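Local coordinates for protein Blo t 1 allergen (PDB 5JT8) that is a mite allergen that probably acts as a papain-like cysteine protease, made as a proenzyme with an inhibitory propeptide domain, at residues 175-180 with 194-199; 238-243 with 295-300; 267-272 with 320-325. All coordinates share one frame; numbering follows the deposited sequence.

Interaction 1: residues 175-180 with 194-199. Unlike the reference sequence in segment 175-180: Pro175 (reference Ser).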
loop_
_atom_site.group_PDB
_atom_site.type_symbol
_atom_site.label_atom_id
_atom_site.label_comp_id
_atom_site.label_asym_id
_atom_site.label_seq_id
_atom_site.Cartn_x
_atom_site.Cartn_y
_atom_site.Cartn_z
ATOM N N PRO A 175 -11.019 21.826 0.505
ATOM C CA PRO A 175 -12.263 21.058 0.662
ATOM C C PRO A 175 -12.730 20.341 -0.614
ATOM O O PRO A 175 -13.618 19.495 -0.533
ATOM C CB PRO A 175 -13.288 22.125 1.102
ATOM C CG PRO A 175 -12.643 23.454 0.848
ATOM C CD PRO A 175 -11.169 23.215 0.978
ATOM N N SER A 176 -12.129 20.645 -1.760
ATOM C CA SER A 176 -12.462 19.936 -2.981
ATOM C C SER A 176 -11.821 18.541 -2.994
ATOM O O SER A 176 -12.073 17.755 -3.912
ATOM C CB SER A 176 -12.025 20.733 -4.212
ATOM O OG SER A 176 -10.624 20.666 -4.402
ATOM N N TYR A 177 -10.987 18.249 -1.987
ATOM C CA TYR A 177 -10.421 16.903 -1.810
ATOM C C TYR A 177 -10.898 16.295 -0.499
ATOM O O TYR A 177 -11.212 17.019 0.441
ATOM C CB TYR A 177 -8.886 16.927 -1.834
ATOM C CG TYR A 177 -8.311 17.287 -3.182
ATOM C CD1 TYR A 177 -8.037 16.306 -4.126
ATOM C CD2 TYR A 177 -8.046 18.613 -3.511
ATOM C CE1 TYR A 177 -7.512 16.639 -5.378
ATOM C CE2 TYR A 177 -7.524 18.957 -4.749
ATOM C CZ TYR A 177 -7.252 17.966 -5.675
ATOM O OH TYR A 177 -6.726 18.310 -6.903
ATOM N N GLN A 178 -10.913 14.969 -0.429
ATOM C CA GLN A 178 -11.476 14.271 0.731
ATOM C C GLN A 178 -10.449 13.585 1.632
ATOM O O GLN A 178 -10.828 12.913 2.591
ATOM C CB GLN A 178 -12.496 13.227 0.257
ATOM C CG GLN A 178 -13.745 13.832 -0.357
ATOM C CD GLN A 178 -14.462 14.744 0.618
ATOM O OE1 GLN A 178 -14.806 15.889 0.293
ATOM N NE2 GLN A 178 -14.680 14.246 1.829
ATOM N N CYS A 179 -9.157 13.756 1.357
ATOM C CA CYS A 179 -8.130 13.084 2.171
ATOM C C CYS A 179 -7.863 13.705 3.538
ATOM O O CYS A 179 -8.220 14.860 3.808
ATOM C CB CYS A 179 -6.816 13.010 1.394
ATOM S SG CYS A 179 -7.042 12.199 -0.175
ATOM N N ASN A 180 -7.234 12.921 4.409
ATOM C CA ASN A 180 -6.964 13.365 5.775
ATOM C C ASN A 180 -5.481 13.259 6.178
ATOM O O ASN A 180 -5.147 13.019 7.343
ATOM C CB ASN A 180 -7.860 12.577 6.738
ATOM C CG ASN A 180 -9.329 12.650 6.334
ATOM O OD1 ASN A 180 -10.007 13.634 6.626
ATOM N ND2 ASN A 180 -9.814 11.624 5.623
ATOM N N MET A 194 -3.218 14.477 -9.155
ATOM C CA MET A 194 -2.205 14.296 -10.180
ATOM C C MET A 194 -2.698 14.770 -11.547
ATOM O O MET A 194 -1.915 15.210 -12.380
ATOM C CB MET A 194 -1.786 12.830 -10.230
ATOM C CG MET A 194 -0.860 12.452 -9.096
ATOM S SD MET A 194 -0.109 10.866 -9.457
ATOM C CE MET A 194 -0.286 10.061 -7.867
ATOM N N ILE A 195 -4.006 14.713 -11.762
ATOM C CA ILE A 195 -4.595 15.241 -12.989
ATOM C C ILE A 195 -4.659 16.753 -12.973
ATOM O O ILE A 195 -4.171 17.424 -13.886
ATOM C CB ILE A 195 -6.024 14.687 -13.209
ATOM C CG1 ILE A 195 -5.975 13.196 -13.544
ATOM C CG2 ILE A 195 -6.750 15.450 -14.321
ATOM C CD1 ILE A 195 -7.308 12.511 -13.338
ATOM N N ARG A 196 -5.268 17.304 -11.933
ATOM C CA ARG A 196 -5.593 18.721 -11.956
ATOM C C ARG A 196 -4.386 19.606 -11.685
ATOM O O ARG A 196 -4.313 20.738 -12.168
ATOM C CB ARG A 196 -6.701 19.007 -10.944
ATOM C CG ARG A 196 -7.995 18.268 -11.249
ATOM C CD ARG A 196 -9.037 18.479 -10.160
ATOM N NE ARG A 196 -10.224 17.658 -10.387
ATOM C CZ ARG A 196 -11.209 17.493 -9.508
ATOM N NH1 ARG A 196 -11.161 18.094 -8.321
ATOM N NH2 ARG A 196 -12.242 16.720 -9.811
ATOM N N THR A 197 -3.433 19.094 -10.914
ATOM C CA THR A 197 -2.313 19.915 -10.422
ATOM C C THR A 197 -0.956 19.312 -10.791
ATOM O O THR A 197 -0.029 20.023 -11.151
ATOM C CB THR A 197 -2.385 20.073 -8.891
ATOM O OG1 THR A 197 -3.657 20.625 -8.533
ATOM C CG2 THR A 197 -1.257 20.981 -8.353
ATOM N N GLY A 198 -0.863 17.986 -10.715
ATOM C CA GLY A 198 0.395 17.279 -10.892
ATOM C C GLY A 198 1.275 17.316 -9.653
ATOM O O GLY A 198 1.099 18.163 -8.787
ATOM N N LEU A 199 2.228 16.387 -9.565
ATOM C CA LEU A 199 3.147 16.326 -8.428
ATOM C C LEU A 199 4.563 16.702 -8.827
ATOM O O LEU A 199 5.022 16.317 -9.898
ATOM C CB LEU A 199 3.164 14.926 -7.810
ATOM C CG LEU A 199 1.904 14.449 -7.103
ATOM C CD1 LEU A 199 2.009 12.937 -6.822
ATOM C CD2 LEU A 199 1.692 15.243 -5.821
HETATM O O HOH W 1 -9.349 20.503 -6.910
HETATM O O HOH W 2 -5.369 20.686 -6.677
#
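Tyr177 reaches Arg196 and Thr197 at the C-terminal end of helix 187-196, in the helical domain of the papain-like fold. The loop that carries Tyr177 runs on into this helix, and its side chain also touches Glu189 and Lys192 there. Along the second segment, Arg196 is the first to take part. Its chain is extended from CG to NE and slides past Tyr177 in the opposite direction. Arg196 CD lies 4.0 Å from Tyr177 OH, and Arg196 CB lies 4.1 Å from the same oxygen. The guanidinium does not stack on the ring; the two planes are 49° apart. A water in the guanidinium plane, at its edge, accepts a weak bond from Arg196 NH1 at 3.3 Å. That water donates to Ser176 OG at 2.8 Å, and Ser176 OG is also bonded to Asp174. Thr197 is the first residue to leave the helix. With OG1 anti to its carbonyl carbon (chi1 -56°), the hydroxyl comes near the tyrosine. Thr197 OG1 and Tyr177 OH are 4.2 Å apart, and a second water bridges them. It is hydrogen-bonded to Tyr177 OH at 2.7 Å. Its leg to Thr197 OG1 is very short at 2.5 Å, and that exact length is doubtful.

Interaction 2: residues 238-243 with 295-300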
loop_
_atom_site.group_PDB
_atom_site.type_symbol
_atom_site.label_atom_id
_atom_site.label_comp_id
_atom_site.label_asym_id
_atom_site.label_seq_id
_atom_site.Cartn_x
_atom_site.Cartn_y
_atom_site.Cartn_z
ATOM N N GLU A 238 -9.483 -12.357 -12.662
ATOM C CA GLU A 238 -9.271 -12.215 -14.094
ATOM C C GLU A 238 -9.361 -10.749 -14.574
ATOM O O GLU A 238 -8.500 -10.296 -15.336
ATOM C CB GLU A 238 -10.285 -13.084 -14.865
ATOM C CG GLU A 238 -10.108 -14.590 -14.699
ATOM C CD GLU A 238 -10.233 -15.085 -13.242
ATOM O OE1 GLU A 238 -11.237 -14.766 -12.538
ATOM O OE2 GLU A 238 -9.302 -15.803 -12.803
ATOM N N ASP A 239 -10.400 -10.034 -14.162
ATOM C CA ASP A 239 -10.506 -8.607 -14.491
ATOM C C ASP A 239 -9.272 -7.862 -13.986
ATOM O O ASP A 239 -8.660 -7.069 -14.706
ATOM C CB ASP A 239 -11.780 -7.979 -13.888
ATOM C CG ASP A 239 -13.022 -8.292 -14.695
ATOM O OD1 ASP A 239 -12.895 -9.080 -15.638
ATOM O OD2 ASP A 239 -14.126 -7.773 -14.385
ATOM N N VAL A 240 -8.910 -8.136 -12.736
ATOM C CA VAL A 240 -7.783 -7.456 -12.113
ATOM C C VAL A 240 -6.503 -7.760 -12.872
ATOM O O VAL A 240 -5.776 -6.838 -13.214
ATOM C CB VAL A 240 -7.631 -7.840 -10.634
ATOM C CG1 VAL A 240 -6.376 -7.213 -10.064
ATOM C CG2 VAL A 240 -8.857 -7.356 -9.858
ATOM N N MET A 241 -6.252 -9.039 -13.165
ATOM C CA MET A 241 -5.056 -9.450 -13.918
ATOM C C MET A 241 -5.014 -8.810 -15.296
ATOM O O MET A 241 -3.975 -8.319 -15.747
ATOM C CB MET A 241 -4.981 -10.986 -14.085
ATOM C CG MET A 241 -4.834 -11.770 -12.778
ATOM S SD MET A 241 -5.412 -13.498 -12.893
ATOM C CE MET A 241 -4.165 -14.184 -13.939
ATOM N N TYR A 242 -6.140 -8.844 -15.989
ATOM C CA TYR A 242 -6.200 -8.164 -17.269
ATOM C C TYR A 242 -5.951 -6.642 -17.168
ATOM O O TYR A 242 -5.254 -6.054 -18.010
ATOM C CB TYR A 242 -7.543 -8.410 -17.929
ATOM C CG TYR A 242 -7.468 -8.003 -19.358
ATOM C CD1 TYR A 242 -6.753 -8.769 -20.273
ATOM C CD2 TYR A 242 -8.034 -6.811 -19.786
ATOM C CE1 TYR A 242 -6.639 -8.376 -21.590
ATOM C CE2 TYR A 242 -7.940 -6.412 -21.093
ATOM C CZ TYR A 242 -7.249 -7.198 -21.994
ATOM O OH TYR A 242 -7.158 -6.798 -23.304
ATOM N N THR A 243 -6.552 -6.008 -16.162
ATOM C CA THR A 243 -6.330 -4.574 -15.918
ATOM C C THR A 243 -4.848 -4.290 -15.697
ATOM O O THR A 243 -4.293 -3.348 -16.260
ATOM C CB THR A 243 -7.155 -4.091 -14.714
ATOM O OG1 THR A 243 -8.549 -4.251 -15.019
ATOM C CG2 THR A 243 -6.834 -2.611 -14.354
ATOM N N ASP A 295 -1.607 -20.213 -6.814
ATOM C CA ASP A 295 -1.713 -18.919 -7.488
ATOM C C ASP A 295 -1.582 -17.749 -6.494
ATOM O O ASP A 295 -2.227 -17.752 -5.449
ATOM C CB ASP A 295 -3.042 -18.811 -8.244
ATOM C CG ASP A 295 -3.176 -19.867 -9.342
ATOM O OD1 ASP A 295 -2.141 -20.415 -9.753
ATOM O OD2 ASP A 295 -4.301 -20.138 -9.804
ATOM N N TYR A 296 -0.747 -16.763 -6.814
ATOM C CA TYR A 296 -0.546 -15.631 -5.911
ATOM C C TYR A 296 -0.526 -14.288 -6.617
ATOM O O TYR A 296 -0.345 -14.203 -7.827
ATOM C CB TYR A 296 0.758 -15.795 -5.117
ATOM C CG TYR A 296 1.992 -15.844 -5.985
ATOM C CD1 TYR A 296 2.640 -14.673 -6.392
ATOM C CD2 TYR A 296 2.503 -17.065 -6.416
ATOM C CE1 TYR A 296 3.791 -14.727 -7.202
ATOM C CE2 TYR A 296 3.626 -17.130 -7.225
ATOM C CZ TYR A 296 4.274 -15.961 -7.615
ATOM O OH TYR A 296 5.403 -16.050 -8.416
ATOM N N TRP A 297 -0.727 -13.248 -5.824
ATOM C CA TRP A 297 -0.581 -11.871 -6.251
ATOM C C TRP A 297 0.807 -11.368 -5.865
ATOM O O TRP A 297 1.350 -11.781 -4.840
ATOM C CB TRP A 297 -1.619 -10.984 -5.578
ATOM C CG TRP A 297 -3.032 -11.230 -5.944
ATOM C CD1 TRP A 297 -4.019 -11.705 -5.136
ATOM C CD2 TRP A 297 -3.637 -10.962 -7.208
ATOM N NE1 TRP A 297 -5.206 -11.777 -5.829
ATOM C CE2 TRP A 297 -4.995 -11.326 -7.105
ATOM C CE3 TRP A 297 -3.160 -10.468 -8.423
ATOM C CZ2 TRP A 297 -5.880 -11.179 -8.159
ATOM C CZ3 TRP A 297 -4.045 -10.343 -9.479
ATOM C CH2 TRP A 297 -5.384 -10.686 -9.333
ATOM N N ILE A 298 1.369 -10.462 -6.652
ATOM C CA ILE A 298 2.583 -9.763 -6.217
ATOM C C ILE A 298 2.237 -8.355 -5.734
ATOM O O ILE A 298 1.735 -7.516 -6.497
ATOM C CB ILE A 298 3.633 -9.673 -7.322
ATOM C CG1 ILE A 298 3.854 -11.052 -7.970
ATOM C CG2 ILE A 298 4.931 -9.103 -6.756
ATOM C CD1 ILE A 298 4.691 -11.013 -9.254
ATOM N N ILE A 299 2.499 -8.109 -4.456
ATOM C CA ILE A 299 2.121 -6.859 -3.807
ATOM C C ILE A 299 3.317 -5.968 -3.537
ATOM O O ILE A 299 4.269 -6.369 -2.864
ATOM C CB ILE A 299 1.380 -7.140 -2.487
ATOM C CG1 ILE A 299 -0.021 -7.675 -2.793
ATOM C CG2 ILE A 299 1.280 -5.880 -1.626
ATOM C CD1 ILE A 299 -0.833 -7.985 -1.553
ATOM N N ARG A 300 3.279 -4.757 -4.077
ATOM C CA ARG A 300 4.280 -3.754 -3.716
ATOM C C ARG A 300 3.797 -2.933 -2.530
ATOM O O ARG A 300 2.791 -2.208 -2.627
ATOM C CB ARG A 300 4.586 -2.827 -4.887
ATOM C CG ARG A 300 5.420 -1.617 -4.505
ATOM C CD ARG A 300 5.635 -0.727 -5.705
ATOM N NE ARG A 300 6.267 0.541 -5.345
ATOM C CZ ARG A 300 7.547 0.827 -5.561
ATOM N NH1 ARG A 300 8.354 -0.066 -6.126
ATOM N NH2 ARG A 300 8.022 2.006 -5.207
#
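A helix-on-sheet contact joins Val240 and Met241 of helix 237-247 to Trp297 of strand 294-300. It is buried and apolar. The far corner of the indole six-membered ring does the touching. Trp297 CH2 lies 3.7 Å from Val240 CG1. It lies equally far from Met241 CG. Trp297 CZ3 shares both neighbours, at 3.9 Å from Val240 CG1 and 3.7 Å from Met241 CG. Both side chains run at about a right angle to that of Trp297. Their contact atoms sit obliquely to its ring, neither squarely over a face nor squarely at an edge. Val240 sets CG1 anti to its backbone N (chi1 175°), and this branch is the one that meets the ring. The contact lies in the beta-sheet domain of the papain-like fold, where the helix packs against the sheet. Val240 also touches Leu285 and Met241 touches Trp288, both on the adjoining strand 281-291. Met241 bends at its last torsion, chi3 70°. Its SD sits 5.4 Å from the centroid of the Trp297 six-membered ring, 47° off the ring normal, in an oblique Met-aromatic contact.

Interaction 3: residues 267-272 with 320-325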
loop_
_atom_site.group_PDB
_atom_site.type_symbol
_atom_site.label_atom_id
_atom_site.label_comp_id
_atom_site.label_asym_id
_atom_site.label_seq_id
_atom_site.Cartn_x
_atom_site.Cartn_y
_atom_site.Cartn_z
ATOM N N GLY A 267 7.531 -16.038 1.389
ATOM C CA GLY A 267 6.515 -17.082 1.331
ATOM C C GLY A 267 5.190 -16.626 0.741
ATOM O O GLY A 267 4.980 -15.434 0.495
ATOM N N VAL A 268 4.289 -17.570 0.487
ATOM C CA VAL A 268 2.975 -17.204 -0.028
ATOM C C VAL A 268 1.929 -17.318 1.071
ATOM O O VAL A 268 1.675 -18.401 1.603
ATOM C CB VAL A 268 2.543 -18.071 -1.222
ATOM C CG1 VAL A 268 1.153 -17.644 -1.676
ATOM C CG2 VAL A 268 3.541 -17.937 -2.348
ATOM N N LEU A 269 1.344 -16.185 1.416
ATOM C CA LEU A 269 0.305 -16.132 2.424
ATOM C C LEU A 269 -0.965 -16.784 1.900
ATOM O O LEU A 269 -1.624 -16.246 1.007
ATOM C CB LEU A 269 0.043 -14.677 2.832
ATOM C CG LEU A 269 -0.705 -14.467 4.149
ATOM C CD1 LEU A 269 0.010 -15.201 5.292
ATOM C CD2 LEU A 269 -0.823 -12.978 4.454
ATOM N N ARG A 270 -1.296 -17.945 2.453
ATOM C CA ARG A 270 -2.498 -18.681 2.080
ATOM C C ARG A 270 -3.516 -18.697 3.216
ATOM O O ARG A 270 -3.150 -18.561 4.384
ATOM C CB ARG A 270 -2.167 -20.133 1.705
ATOM C CG ARG A 270 -1.325 -20.325 0.463
ATOM C CD ARG A 270 -1.349 -21.796 0.040
ATOM N NE ARG A 270 -0.970 -22.674 1.139
ATOM C CZ ARG A 270 -0.992 -24.004 1.081
ATOM N NH1 ARG A 270 -1.382 -24.618 -0.031
ATOM N NH2 ARG A 270 -0.625 -24.717 2.135
ATOM N N GLY A 271 -4.787 -18.887 2.866
ATOM C CA GLY A 271 -5.844 -19.075 3.846
ATOM C C GLY A 271 -6.084 -17.933 4.823
ATOM O O GLY A 271 -6.556 -18.157 5.926
ATOM N N VAL A 272 -5.771 -16.703 4.435
ATOM C CA VAL A 272 -6.007 -15.575 5.332
ATOM C C VAL A 272 -7.180 -14.699 4.871
ATOM O O VAL A 272 -7.206 -14.223 3.722
ATOM C CB VAL A 272 -4.737 -14.694 5.477
ATOM C CG1 VAL A 272 -5.062 -13.401 6.194
ATOM C CG2 VAL A 272 -3.644 -15.451 6.208
ATOM N N ASN A 320 -10.429 -13.415 -2.755
ATOM C CA ASN A 320 -10.501 -12.045 -2.259
ATOM C C ASN A 320 -9.855 -11.966 -0.897
ATOM O O ASN A 320 -10.413 -11.401 0.039
ATOM C CB ASN A 320 -11.957 -11.539 -2.176
ATOM C CG ASN A 320 -12.030 -10.052 -1.812
ATOM O OD1 ASN A 320 -11.041 -9.318 -1.963
ATOM N ND2 ASN A 320 -13.184 -9.614 -1.305
ATOM N N SER A 321 -8.702 -12.609 -0.777
ATOM C CA SER A 321 -7.993 -12.665 0.484
ATOM C C SER A 321 -7.693 -11.245 0.972
ATOM O O SER A 321 -7.201 -10.410 0.207
ATOM C CB SER A 321 -6.703 -13.477 0.329
ATOM O OG SER A 321 -5.967 -13.463 1.529
ATOM N N LEU A 322 -8.030 -10.977 2.228
ATOM C CA LEU A 322 -7.782 -9.671 2.833
ATOM C C LEU A 322 -8.400 -8.497 2.062
ATOM O O LEU A 322 -7.912 -7.387 2.164
ATOM C CB LEU A 322 -6.272 -9.436 2.969
ATOM C CG LEU A 322 -5.490 -10.382 3.875
ATOM C CD1 LEU A 322 -4.038 -10.367 3.480
ATOM C CD2 LEU A 322 -5.635 -9.977 5.346
ATOM N N GLY A 323 -9.441 -8.753 1.271
ATOM C CA GLY A 323 -10.112 -7.703 0.512
ATOM C C GLY A 323 -9.324 -7.093 -0.649
ATOM O O GLY A 323 -9.632 -5.991 -1.108
ATOM N N ILE A 324 -8.321 -7.819 -1.134
ATOM C CA ILE A 324 -7.497 -7.391 -2.264
ATOM C C ILE A 324 -8.314 -6.960 -3.491
ATOM O O ILE A 324 -7.971 -5.977 -4.158
ATOM C CB ILE A 324 -6.531 -8.530 -2.669
ATOM C CG1 ILE A 324 -5.335 -8.559 -1.718
ATOM C CG2 ILE A 324 -6.068 -8.405 -4.132
ATOM C CD1 ILE A 324 -4.557 -9.870 -1.793
ATOM N N ASN A 325 -9.395 -7.683 -3.775
ATOM C CA ASN A 325 -10.253 -7.364 -4.920
ATOM C C ASN A 325 -11.314 -6.280 -4.683
ATOM O O ASN A 325 -12.121 -6.007 -5.570
ATOM C CB ASN A 325 -10.991 -8.625 -5.397
ATOM C CG ASN A 325 -10.057 -9.737 -5.825
ATOM O OD1 ASN A 325 -9.289 -10.265 -5.020
ATOM N ND2 ASN A 325 -10.136 -10.115 -7.104
HETATM O O HOH W 3 -4.575 -15.836 1.879
#
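The peptide carbonyl of Val272 is the flat group that takes part across this contact, and Ser321 meets it in its plane. Ser321 OG donates to Val272 O at 2.6 Å, with a C=O...donor angle of 151°. A second flat group, the Asn320 side-chain amide, works within its own loop. Asn325 N donates to Asn320 OD1 at 2.9 Å, tilted 32° from the carbonyl plane. Ser321 OG stands anti to its backbone N (chi1 176°), which sends the hydroxyl across to the turn at 269-272. One water completes the polar part. It donates to Ser321 OG at 2.8 Å and to Leu269 O at 3.1 Å, and it accepts from Val272 N at 3.0 Å. The water thus ties the two ends of the turn together and to the serine. Beside this lies a patch of aliphatic side chains. Val272 CG1 lies 3.6 Å from Leu322 CD2 and 3.8 Å from Leu322 CG. The other branch, Leu322 CD1, meets both Val272 CG1 and Leu269 CD2 more loosely, at 4.3 Å from Leu269 CD2. Tyr260 and Phe261 of helix 259-262 also touch this patch: Tyr260 meets Leu269 and Val272, and Phe261 meets Leu322. The contact joins the short, weakly bonded strand 268-269 at the edge of the sheet, and the turn after it, to the loop between strands 312-316 and 329-332. Backbone bonds from Gly323 N to Asn320 O and from Ile324 N to Ser321 O curl that loop. Ser321 OG gives its proton to Val272 O and accepts from the water, and the water uses both of its protons. Leu269 O, Val272 N and Val272 O, in a buried contact, therefore all have partners, and the bond directions are consistent with one proton pattern.

How the interactions relate
All three contacts lie within the papain-family protease region. Followed from the N terminus, interaction 1 closes a short loop that holds most of helix 187-196, in the helical domain. It ends before the others begin and touches neither. Interaction 2 opens at 238-243 and interaction 3 at 267-272. Interaction 2 then closes at 295-300 and interaction 3 at 320-325, so the two loops cross. Both reach the same sheet, with centres about 12 Å apart. They also touch directly: Trp297 and Ile299 pack on Ile324, and Tyr296 packs on Val268. Together they tie helix 237-247, strand 294-300, edge strand 268-269 and the loop after strand 312-316.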